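PDB 6LCJ: alpha-galactosidase from Thermus thermophilus, which probably hydrolyses alpha-galactosides, releasing galactose from their non-reducing ends, and assembles as a hexamer. Local coordinates for residues R32-P38 and D120-Y126; I173-L179 and R211-G215; L182-A186 and R222-L228. All coordinates share one frame; numbering follows the deposited sequence.

In the fold
Following the chain from its N terminus, contact 1 comes first: strand 33-37 pairs with strand 122-126 and closes a loop of some eighty residues that holds several more strands of the N-terminal beta domain. It is complete before the other two begin, and its centre lies about 53 Å from either of theirs, on the opposite side of the chain's centre. Contacts 2 and 3 cross, their segments alternating in sequence: 173-179, 182-186, 211-215, 222-228. Both use helix 175-185. Contact 2 ties its start to the loop before helix 216-224, whereas contact 3 joins its last turn to the end of that helix. Their centres are about 14 Å apart.

Contact 1 (R32-P38 and D120-Y126); sequences REVRVFP and DLLLGRY
E33 and R125 lie side by side and point the same way from neighbouring strands, their carboxylate and guanidinium planes 47° apart. R125 NE donates to E33 OE1 at 3.2 Å from above the carboxylate plane, and R125 NH2 adds a weak bond to the same oxygen. The other oxygen belongs to R35, two residues along on the same strand as E33, which presents NE and NH2 side-on, both to E33 OE2 and nearly in the guanidinium plane. One carboxylate thus serves both arginines, an oxygen to each, in a three-residue salt-bridge network. With CG anti to the backbone N (chi1 -168°) and the rest of the chain extended, the E33 carboxylate is carried out to both guanidinium groups. L123 lies alongside R35 on the same face, its CD1 3.4 Å from E33 OE2 and equally far from R35 NE.

Toward the end of the ladder, L121 runs alongside F37 and sets CD1 over one ring face, 3.8 Å from the centroid of F37, a CH-pi contact. Between the strands, V34 N donates to G124 O at 2.9 Å and G124 N returns a bond to V34 O; V36 repeats the exchange with L122.

On the E33, R35 and R125 face, R35 NH2 donates a hydrogen bond to D256 O of a second subunit. V34, V36 and L122 turn to the other face and pack on L106, L104 and W133 of a second sheet. Such an antiparallel pair, with V34, V36 and L122 turned to the partner sheet and the salt-bridge network on the face that meets the next subunit, is characteristic of a beta sandwich, consistent with the N-terminal domain of GH36 enzymes.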
loop_
_atom_site.group_PDB
_atom_site.type_symbol
_atom_site.label_atom_id
_atom_site.label_comp_id
_atom_site.label_asym_id
_atom_site.label_seq_id
_atom_site.Cartn_x
_atom_site.Cartn_y
_atom_site.Cartn_z
ATOM N N ARG E 32 22.297 -20.652 26.371
ATOM C CA ARG E 32 22.153 -19.879 25.145
ATOM C C ARG E 32 21.162 -18.742 25.334
ATOM O O ARG E 32 21.380 -17.629 24.842
ATOM C CB ARG E 32 21.722 -20.787 23.992
ATOM C CG ARG E 32 22.248 -20.338 22.635
ATOM C CD ARG E 32 21.316 -20.748 21.502
ATOM N NE ARG E 32 21.553 -19.982 20.275
ATOM C CZ ARG E 32 20.605 -19.298 19.628
ATOM N NH1 ARG E 32 19.361 -19.277 20.092
ATOM N NH2 ARG E 32 20.898 -18.625 18.518
ATOM N N GLU E 33 20.078 -18.990 26.061
ATOM C CA GLU E 33 19.128 -17.939 26.391
ATOM C C GLU E 33 18.839 -17.972 27.881
ATOM O O GLU E 33 18.632 -19.046 28.450
ATOM C CB GLU E 33 17.823 -18.070 25.604
ATOM C CG GLU E 33 16.981 -16.818 25.744
ATOM C CD GLU E 33 15.713 -16.856 24.934
ATOM O OE1 GLU E 33 15.766 -17.235 23.737
ATOM O OE2 GLU E 33 14.658 -16.510 25.509
ATOM N N VAL E 34 18.843 -16.801 28.512
ATOM C CA VAL E 34 18.548 -16.689 29.932
ATOM C C VAL E 34 17.542 -15.566 30.121
ATOM O O VAL E 34 17.515 -14.592 29.364
ATOM C CB VAL E 34 19.816 -16.453 30.792
ATOM C CG1 VAL E 34 20.799 -17.618 30.630
ATOM C CG2 VAL E 34 20.479 -15.129 30.446
ATOM N N ARG E 35 16.686 -15.724 31.124
ATOM C CA ARG E 35 15.638 -14.761 31.410
ATOM C C ARG E 35 15.720 -14.399 32.878
ATOM O O ARG E 35 15.707 -15.283 33.733
ATOM C CB ARG E 35 14.259 -15.326 31.066
ATOM C CG ARG E 35 14.133 -15.719 29.614
ATOM C CD ARG E 35 12.697 -15.689 29.145
ATOM N NE ARG E 35 12.626 -15.932 27.714
ATOM C CZ ARG E 35 11.513 -16.193 27.048
ATOM N NH1 ARG E 35 10.357 -16.258 27.694
ATOM N NH2 ARG E 35 11.561 -16.396 25.733
ATOM N N VAL E 36 15.820 -13.108 33.167
ATOM C CA VAL E 36 15.916 -12.608 34.530
ATOM C C VAL E 36 14.778 -11.623 34.727
ATOM O O VAL E 36 14.576 -10.738 33.890
ATOM C CB VAL E 36 17.278 -11.940 34.797
ATOM C CG1 VAL E 36 17.317 -11.357 36.191
ATOM C CG2 VAL E 36 18.417 -12.928 34.594
ATOM N N PHE E 37 14.024 -11.784 35.821
ATOM C CA PHE E 37 12.890 -10.896 36.043
ATOM C C PHE E 37 13.180 -9.985 37.215
ATOM O O PHE E 37 13.556 -10.470 38.289
ATOM C CB PHE E 37 11.602 -11.684 36.292
ATOM C CG PHE E 37 11.274 -12.645 35.192
ATOM C CD1 PHE E 37 10.416 -12.279 34.168
ATOM C CD2 PHE E 37 11.854 -13.902 35.163
ATOM C CE1 PHE E 37 10.141 -13.159 33.141
ATOM C CE2 PHE E 37 11.591 -14.786 34.139
ATOM C CZ PHE E 37 10.730 -14.420 33.127
ATOM N N PRO E 38 13.053 -8.674 37.042
ATOM C CA PRO E 38 13.316 -7.758 38.129
ATOM C C PRO E 38 12.306 -7.944 39.244
ATOM O O PRO E 38 11.111 -8.180 38.999
ATOM C CB PRO E 38 13.174 -6.375 37.476
ATOM C CG PRO E 38 12.298 -6.609 36.305
ATOM C CD PRO E 38 12.655 -7.973 35.812
ATOM N N ASP E 120 9.833 -5.613 32.504
ATOM C CA ASP E 120 9.649 -6.755 33.384
ATOM C C ASP E 120 10.663 -7.862 33.123
ATOM O O ASP E 120 10.568 -8.934 33.733
ATOM C CB ASP E 120 8.220 -7.297 33.241
ATOM C CG ASP E 120 7.890 -7.723 31.815
ATOM O OD1 ASP E 120 8.635 -7.347 30.882
ATOM O OD2 ASP E 120 6.886 -8.444 31.616
ATOM N N LEU E 121 11.646 -7.635 32.259
ATOM C CA LEU E 121 12.492 -8.743 31.860
ATOM C C LEU E 121 13.805 -8.235 31.280
ATOM O O LEU E 121 13.818 -7.289 30.486
ATOM C CB LEU E 121 11.761 -9.618 30.833
ATOM C CG LEU E 121 12.589 -10.741 30.231
ATOM C CD1 LEU E 121 12.862 -11.783 31.309
ATOM C CD2 LEU E 121 11.893 -11.332 29.035
ATOM N N LEU E 122 14.899 -8.870 31.704
ATOM C CA LEU E 122 16.163 -8.887 30.979
ATOM C C LEU E 122 16.284 -10.243 30.310
ATOM O O LEU E 122 16.190 -11.274 30.984
ATOM C CB LEU E 122 17.362 -8.674 31.907
ATOM C CG LEU E 122 17.783 -7.257 32.284
ATOM C CD1 LEU E 122 18.864 -7.289 33.361
ATOM C CD2 LEU E 122 18.260 -6.496 31.050
ATOM N N LEU E 123 16.494 -10.252 28.997
ATOM C CA LEU E 123 16.653 -11.496 28.255
ATOM C C LEU E 123 18.002 -11.484 27.545
ATOM O O LEU E 123 18.251 -10.630 26.686
ATOM C CB LEU E 123 15.502 -11.683 27.263
ATOM C CG LEU E 123 15.383 -13.042 26.562
ATOM C CD1 LEU E 123 13.961 -13.279 26.083
ATOM C CD2 LEU E 123 16.330 -13.105 25.383
ATOM N N GLY E 124 18.856 -12.450 27.879
ATOM C CA GLY E 124 20.142 -12.601 27.227
ATOM C C GLY E 124 20.106 -13.746 26.234
ATOM O O GLY E 124 19.606 -14.829 26.538
ATOM N N ARG E 125 20.639 -13.493 25.041
ATOM C CA ARG E 125 20.595 -14.463 23.957
ATOM C C ARG E 125 21.932 -14.482 23.233
ATOM O O ARG E 125 22.331 -13.481 22.634
ATOM C CB ARG E 125 19.461 -14.145 22.979
ATOM C CG ARG E 125 19.309 -15.184 21.872
ATOM C CD ARG E 125 18.124 -14.898 20.988
ATOM N NE ARG E 125 16.881 -14.998 21.735
ATOM C CZ ARG E 125 15.740 -14.448 21.346
ATOM N NH1 ARG E 125 15.696 -13.754 20.213
ATOM N NH2 ARG E 125 14.651 -14.590 22.090
ATOM N N TYR E 126 22.616 -15.622 23.284
ATOM C CA TYR E 126 23.820 -15.824 22.494
ATOM C C TYR E 126 23.436 -16.107 21.047
ATOM O O TYR E 126 22.493 -16.848 20.778
ATOM C CB TYR E 126 24.649 -16.979 23.064
ATOM C CG TYR E 126 25.613 -16.572 24.172
ATOM C CD1 TYR E 126 26.826 -15.953 23.886
ATOM C CD2 TYR E 126 25.308 -16.815 25.503
ATOM C CE1 TYR E 126 27.706 -15.573 24.907
ATOM C CE2 TYR E 126 26.175 -16.445 26.521
ATOM C CZ TYR E 126 27.367 -15.827 26.219
ATOM O OH TYR E 126 28.213 -15.479 27.238
#

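Contact 2 (I173-L179 and R211-G215)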
loop_
_atom_site.group_PDB
_atom_site.type_symbol
_atom_site.label_atom_id
_atom_site.label_comp_id
_atom_site.label_asym_id
_atom_site.label_seq_id
_atom_site.Cartn_x
_atom_site.Cartn_y
_atom_site.Cartn_z
ATOM N N ILE E 173 46.620 16.118 5.109
ATOM C CA ILE E 173 47.935 15.984 5.721
ATOM C C ILE E 173 48.957 15.729 4.632
ATOM O O ILE E 173 48.640 15.248 3.535
ATOM C CB ILE E 173 48.008 14.872 6.790
ATOM C CG1 ILE E 173 47.359 13.576 6.283
ATOM C CG2 ILE E 173 47.383 15.357 8.094
ATOM C CD1 ILE E 173 47.749 12.362 7.101
ATOM N N GLY E 174 50.201 16.064 4.946
ATOM C CA GLY E 174 51.291 15.924 4.003
ATOM C C GLY E 174 52.579 15.843 4.784
ATOM O O GLY E 174 52.654 16.256 5.946
ATOM N N GLU E 175 53.590 15.271 4.137
ATOM C CA GLU E 175 54.877 15.067 4.789
ATOM C C GLU E 175 55.472 16.390 5.264
ATOM O O GLU E 175 55.914 16.504 6.416
ATOM C CB GLU E 175 55.792 14.323 3.814
ATOM C CG GLU E 175 57.281 14.543 3.906
ATOM C CD GLU E 175 57.982 14.095 2.617
ATOM O OE1 GLU E 175 57.907 12.890 2.269
ATOM O OE2 GLU E 175 58.581 14.956 1.931
ATOM N N ASP E 176 55.442 17.418 4.411
ATOM C CA ASP E 176 56.013 18.716 4.775
ATOM C C ASP E 176 55.279 19.340 5.959
ATOM O O ASP E 176 55.903 19.768 6.938
ATOM C CB ASP E 176 55.979 19.662 3.570
ATOM C CG ASP E 176 57.195 19.497 2.641
ATOM O OD1 ASP E 176 58.103 18.669 2.934
ATOM O OD2 ASP E 176 57.231 20.201 1.602
ATOM N N LEU E 177 53.945 19.396 5.882
ATOM C CA LEU E 177 53.146 20.022 6.928
ATOM C C LEU E 177 53.354 19.344 8.279
ATOM O O LEU E 177 53.472 20.026 9.307
ATOM C CB LEU E 177 51.675 19.985 6.523
ATOM C CG LEU E 177 50.579 20.056 7.588
ATOM C CD1 LEU E 177 50.492 21.448 8.142
ATOM C CD2 LEU E 177 49.270 19.675 6.955
ATOM N N LEU E 178 53.418 18.006 8.298
ATOM C CA LEU E 178 53.577 17.304 9.568
ATOM C C LEU E 178 54.992 17.430 10.118
ATOM O O LEU E 178 55.189 17.335 11.337
ATOM C CB LEU E 178 53.187 15.829 9.418
ATOM C CG LEU E 178 51.692 15.563 9.148
ATOM C CD1 LEU E 178 51.387 14.072 9.022
ATOM C CD2 LEU E 178 50.796 16.201 10.216
ATOM N N LEU E 179 55.989 17.640 9.251
ATOM C CA LEU E 179 57.340 17.884 9.746
ATOM C C LEU E 179 57.427 19.227 10.466
ATOM O O LEU E 179 58.112 19.347 11.483
ATOM C CB LEU E 179 58.352 17.804 8.601
ATOM C CG LEU E 179 58.741 16.370 8.204
ATOM C CD1 LEU E 179 59.533 16.330 6.917
ATOM C CD2 LEU E 179 59.495 15.672 9.322
ATOM N N ARG E 211 51.540 13.093 -1.421
ATOM C CA ARG E 211 51.892 14.081 -0.416
ATOM C C ARG E 211 52.866 13.545 0.627
ATOM O O ARG E 211 53.223 14.291 1.545
ATOM C CB ARG E 211 50.614 14.615 0.235
ATOM C CG ARG E 211 49.562 15.032 -0.800
ATOM C CD ARG E 211 48.365 15.740 -0.193
ATOM N NE ARG E 211 47.687 14.946 0.827
ATOM C CZ ARG E 211 46.747 14.037 0.578
ATOM N NH1 ARG E 211 46.366 13.802 -0.674
ATOM N NH2 ARG E 211 46.186 13.362 1.584
ATOM N N PHE E 212 53.328 12.297 0.498
ATOM C CA PHE E 212 54.368 11.739 1.370
ATOM C C PHE E 212 55.519 11.177 0.532
ATOM O O PHE E 212 55.840 9.985 0.608
ATOM C CB PHE E 212 53.779 10.670 2.293
ATOM C CG PHE E 212 52.827 11.225 3.306
ATOM C CD1 PHE E 212 51.544 11.610 2.936
ATOM C CD2 PHE E 212 53.218 11.409 4.616
ATOM C CE1 PHE E 212 50.675 12.160 3.856
ATOM C CE2 PHE E 212 52.352 11.956 5.539
ATOM C CZ PHE E 212 51.078 12.326 5.160
ATOM N N PRO E 213 56.195 12.029 -0.256
ATOM C CA PRO E 213 57.160 11.500 -1.244
ATOM C C PRO E 213 58.323 10.724 -0.644
ATOM O O PRO E 213 58.789 9.772 -1.275
ATOM C CB PRO E 213 57.640 12.761 -1.978
ATOM C CG PRO E 213 57.317 13.895 -1.064
ATOM C CD PRO E 213 56.078 13.497 -0.338
ATOM N N ARG E 214 58.817 11.077 0.542
ATOM C CA ARG E 214 59.950 10.320 1.064
ATOM C C ARG E 214 59.531 9.042 1.785
ATOM O O ARG E 214 60.401 8.329 2.294
ATOM C CB ARG E 214 60.809 11.197 1.981
ATOM C CG ARG E 214 61.779 12.102 1.207
ATOM C CD ARG E 214 62.378 13.210 2.068
ATOM N NE ARG E 214 61.392 14.240 2.365
ATOM C CZ ARG E 214 61.618 15.315 3.116
ATOM N NH1 ARG E 214 62.819 15.516 3.649
ATOM N NH2 ARG E 214 60.633 16.187 3.331
ATOM N N GLY E 215 58.240 8.727 1.837
ATOM C CA GLY E 215 57.800 7.467 2.399
ATOM C C GLY E 215 57.614 7.516 3.904
ATOM O O GLY E 215 58.123 8.395 4.604
#
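I173 offers its carbonyl oxygen to R211 NE, which lies 2.9 Å away in a nearly straight bond with the oxygen close to the guanidinium plane. Its side chain crosses F212, with CD1 3.9 Å from the ring's CZ. G174, the N-cap of the helix, follows, its carbonyl carbon over one face of the F212 ring toward the rim.

E175 does most of the joining. Its N lies above the centre of the F212 ring and donates to R211 O at 2.8 Å. The extended side chain then grips R214 twice: OE1 takes the backbone N of R214 through its syn lone pair at 2.7 Å, while R214 NH2 meets E175 OE2 at 2.8 Å from above the carboxylate plane, the carboxylate and guanidinium planes 74° apart. R214 NE adds a weak bond to the same oxygen, E175 OE2. D176 extends the network more loosely, OD1 lying 3.6 Å from R214 NH2. With an alanine in place of E175, the backbone N of R214 is likely to lose its acceptor here, and the guanidinium, left with the looser D176 partner, to turn more freely.

One turn on, L178 sets CD1 at the edge of the F212 ring, and L179 CD1 approaches R214 NH2 obliquely.

Beneath this junction, I173 and L178 rest on I195 of strand 192-195. L179 touches F218 and L219 of helix 216-224, while F212 touches W199 and L219, binding the start of one outer helix to the approach of the next.

Contact 3 (L182-A186 and R222-L228); sequences LDEVA and RIRERGL
A186 lays its CB over one face of the R226 guanidinium, 3.6 Å from NH1 and offset toward the rim, while D183 comes to the edge of the same group, near its plane. A salt bridge is implied between the two, but D183 OD1 and R226 NH2 are modelled too close together, leaving its detailed geometry, including the turn of the carboxylate against the guanidinium, doubtful. R226 reaches this place by bending: after CG, set beside its backbone N, the chain turns at chi2 (-76°) and again at chi3, so that the guanidinium reaches across to D183 and A186. The charged pair thus lies at the solvent-facing margin of the contact.

Deeper in, apolar side chains carry most of the contact. L182 points at the other segment and divides its two methyl groups. CD1 touches I223 CG1 at 3.9 Å and, sliding past L228 in the opposite direction, L228 CD1 at the same distance; CD2 lies against the backbone, 3.7 Å from R222 O. L228 in turn sends CD1 toward V185 CG1 and A186 CB, 4.4 Å from the latter, and so bridges L182, V185 and A186 on the other helix.

L228 and R226 are delivered by the way helix 216-224 stops. I223 O accepts from R226 N and from L228 N, which arrive from opposite faces of its plane, and G227 N bonds to R224 O. G227, with positive phi, is the C-prime residue of a Schellman motif, which turns the chain toward strand 229-234. With L182, V185 and I223 also resting on F193 of strand 192-195, this is the packing of neighbouring outer helices against the parallel strands of a TIM barrel.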
loop_
_atom_site.group_PDB
_atom_site.type_symbol
_atom_site.label_atom_id
_atom_site.label_comp_id
_atom_site.label_asym_id
_atom_site.label_seq_id
_atom_site.Cartn_x
_atom_site.Cartn_y
_atom_site.Cartn_z
ATOM N N LEU E 182 55.546 18.691 13.728
ATOM C CA LEU E 182 56.377 17.869 14.604
ATOM C C LEU E 182 57.369 18.724 15.377
ATOM O O LEU E 182 57.557 18.539 16.590
ATOM C CB LEU E 182 57.107 16.804 13.789
ATOM C CG LEU E 182 58.213 15.990 14.478
ATOM C CD1 LEU E 182 57.663 14.995 15.492
ATOM C CD2 LEU E 182 59.060 15.273 13.447
ATOM N N ASP E 183 57.982 19.693 14.696
ATOM C CA ASP E 183 58.883 20.637 15.349
ATOM C C ASP E 183 58.224 21.315 16.546
ATOM O O ASP E 183 58.784 21.341 17.647
ATOM C CB ASP E 183 59.339 21.686 14.340
ATOM C CG ASP E 183 60.815 21.926 14.400
ATOM O OD1 ASP E 183 61.506 21.069 14.992
ATOM O OD2 ASP E 183 61.275 22.968 13.872
ATOM N N GLU E 184 57.035 21.883 16.346
ATOM C CA GLU E 184 56.354 22.553 17.449
ATOM C C GLU E 184 55.865 21.562 18.498
ATOM O O GLU E 184 55.927 21.842 19.703
ATOM C CB GLU E 184 55.189 23.366 16.920
ATOM C CG GLU E 184 55.573 24.268 15.795
ATOM C CD GLU E 184 55.358 25.707 16.164
ATOM O OE1 GLU E 184 54.884 26.481 15.298
ATOM O OE2 GLU E 184 55.642 26.053 17.337
ATOM N N VAL E 185 55.353 20.407 18.059
ATOM C CA VAL E 185 54.810 19.432 18.996
ATOM C C VAL E 185 55.913 18.891 19.900
ATOM O O VAL E 185 55.671 18.591 21.077
ATOM C CB VAL E 185 54.084 18.302 18.228
ATOM C CG1 VAL E 185 53.825 17.098 19.138
ATOM C CG2 VAL E 185 52.779 18.808 17.614
ATOM N N ALA E 186 57.143 18.790 19.385
ATOM C CA ALA E 186 58.219 18.176 20.158
ATOM C C ALA E 186 58.587 18.985 21.400
ATOM O O ALA E 186 59.176 18.435 22.339
ATOM C CB ALA E 186 59.444 17.975 19.267
ATOM N N ARG E 222 62.305 10.718 11.580
ATOM C CA ARG E 222 62.285 12.103 12.046
ATOM C C ARG E 222 61.541 12.238 13.375
ATOM O O ARG E 222 61.949 13.020 14.244
ATOM C CB ARG E 222 61.650 13.006 10.984
ATOM C CG ARG E 222 62.414 13.056 9.664
ATOM C CD ARG E 222 63.626 13.988 9.720
ATOM N NE ARG E 222 63.653 14.931 8.594
ATOM C CZ ARG E 222 63.349 16.232 8.676
ATOM N NH1 ARG E 222 62.989 16.770 9.842
ATOM N NH2 ARG E 222 63.402 16.998 7.586
ATOM N N ILE E 223 60.453 11.480 13.557
ATOM C CA ILE E 223 59.678 11.554 14.795
ATOM C C ILE E 223 60.474 10.989 15.964
ATOM O O ILE E 223 60.483 11.562 17.062
ATOM C CB ILE E 223 58.332 10.820 14.642
ATOM C CG1 ILE E 223 57.413 11.561 13.684
ATOM C CG2 ILE E 223 57.642 10.658 15.992
ATOM C CD1 ILE E 223 56.307 10.687 13.173
ATOM N N ARG E 224 61.105 9.828 15.768
ATOM C CA ARG E 224 61.943 9.272 16.831
ATOM C C ARG E 224 63.148 10.157 17.104
ATOM O O ARG E 224 63.579 10.275 18.254
ATOM C CB ARG E 224 62.404 7.859 16.483
ATOM C CG ARG E 224 61.275 6.868 16.235
ATOM C CD ARG E 224 61.796 5.665 15.442
ATOM N NE ARG E 224 61.165 4.410 15.838
ATOM C CZ ARG E 224 61.477 3.713 16.927
ATOM N NH1 ARG E 224 62.425 4.145 17.750
ATOM N NH2 ARG E 224 60.834 2.575 17.184
ATOM N N GLU E 225 63.676 10.803 16.060
ATOM C CA GLU E 225 64.777 11.748 16.194
ATOM C C GLU E 225 64.442 12.911 17.122
ATOM O O GLU E 225 65.352 13.630 17.547
ATOM C CB GLU E 225 65.165 12.284 14.811
ATOM C CG GLU E 225 66.376 11.614 14.181
ATOM C CD GLU E 225 66.465 11.861 12.678
ATOM O OE1 GLU E 225 66.153 12.996 12.242
ATOM O OE2 GLU E 225 66.835 10.919 11.934
ATOM N N ARG E 226 63.165 13.130 17.434
ATOM C CA ARG E 226 62.769 14.174 18.369
ATOM C C ARG E 226 62.243 13.602 19.682
ATOM O O ARG E 226 61.521 14.290 20.414
ATOM C CB ARG E 226 61.733 15.097 17.733
ATOM C CG ARG E 226 62.301 15.978 16.648
ATOM C CD ARG E 226 63.102 17.109 17.270
ATOM N NE ARG E 226 62.699 18.432 16.786
ATOM C CZ ARG E 226 62.530 19.495 17.577
ATOM N NH1 ARG E 226 62.723 19.390 18.890
ATOM N NH2 ARG E 226 62.170 20.665 17.063
ATOM N N GLY E 227 62.595 12.356 19.993
ATOM C CA GLY E 227 62.204 11.752 21.244
ATOM C C GLY E 227 60.788 11.232 21.301
ATOM O O GLY E 227 60.303 10.931 22.395
ATOM N N LEU E 228 60.110 11.093 20.168
ATOM C CA LEU E 228 58.717 10.681 20.154
ATOM C C LEU E 228 58.555 9.346 19.444
ATOM O O LEU E 228 59.200 9.089 18.420
ATOM C CB LEU E 228 57.842 11.736 19.467
ATOM C CG LEU E 228 57.649 13.046 20.229
ATOM C CD1 LEU E 228 57.209 14.150 19.286
ATOM C CD2 LEU E 228 56.631 12.831 21.308
#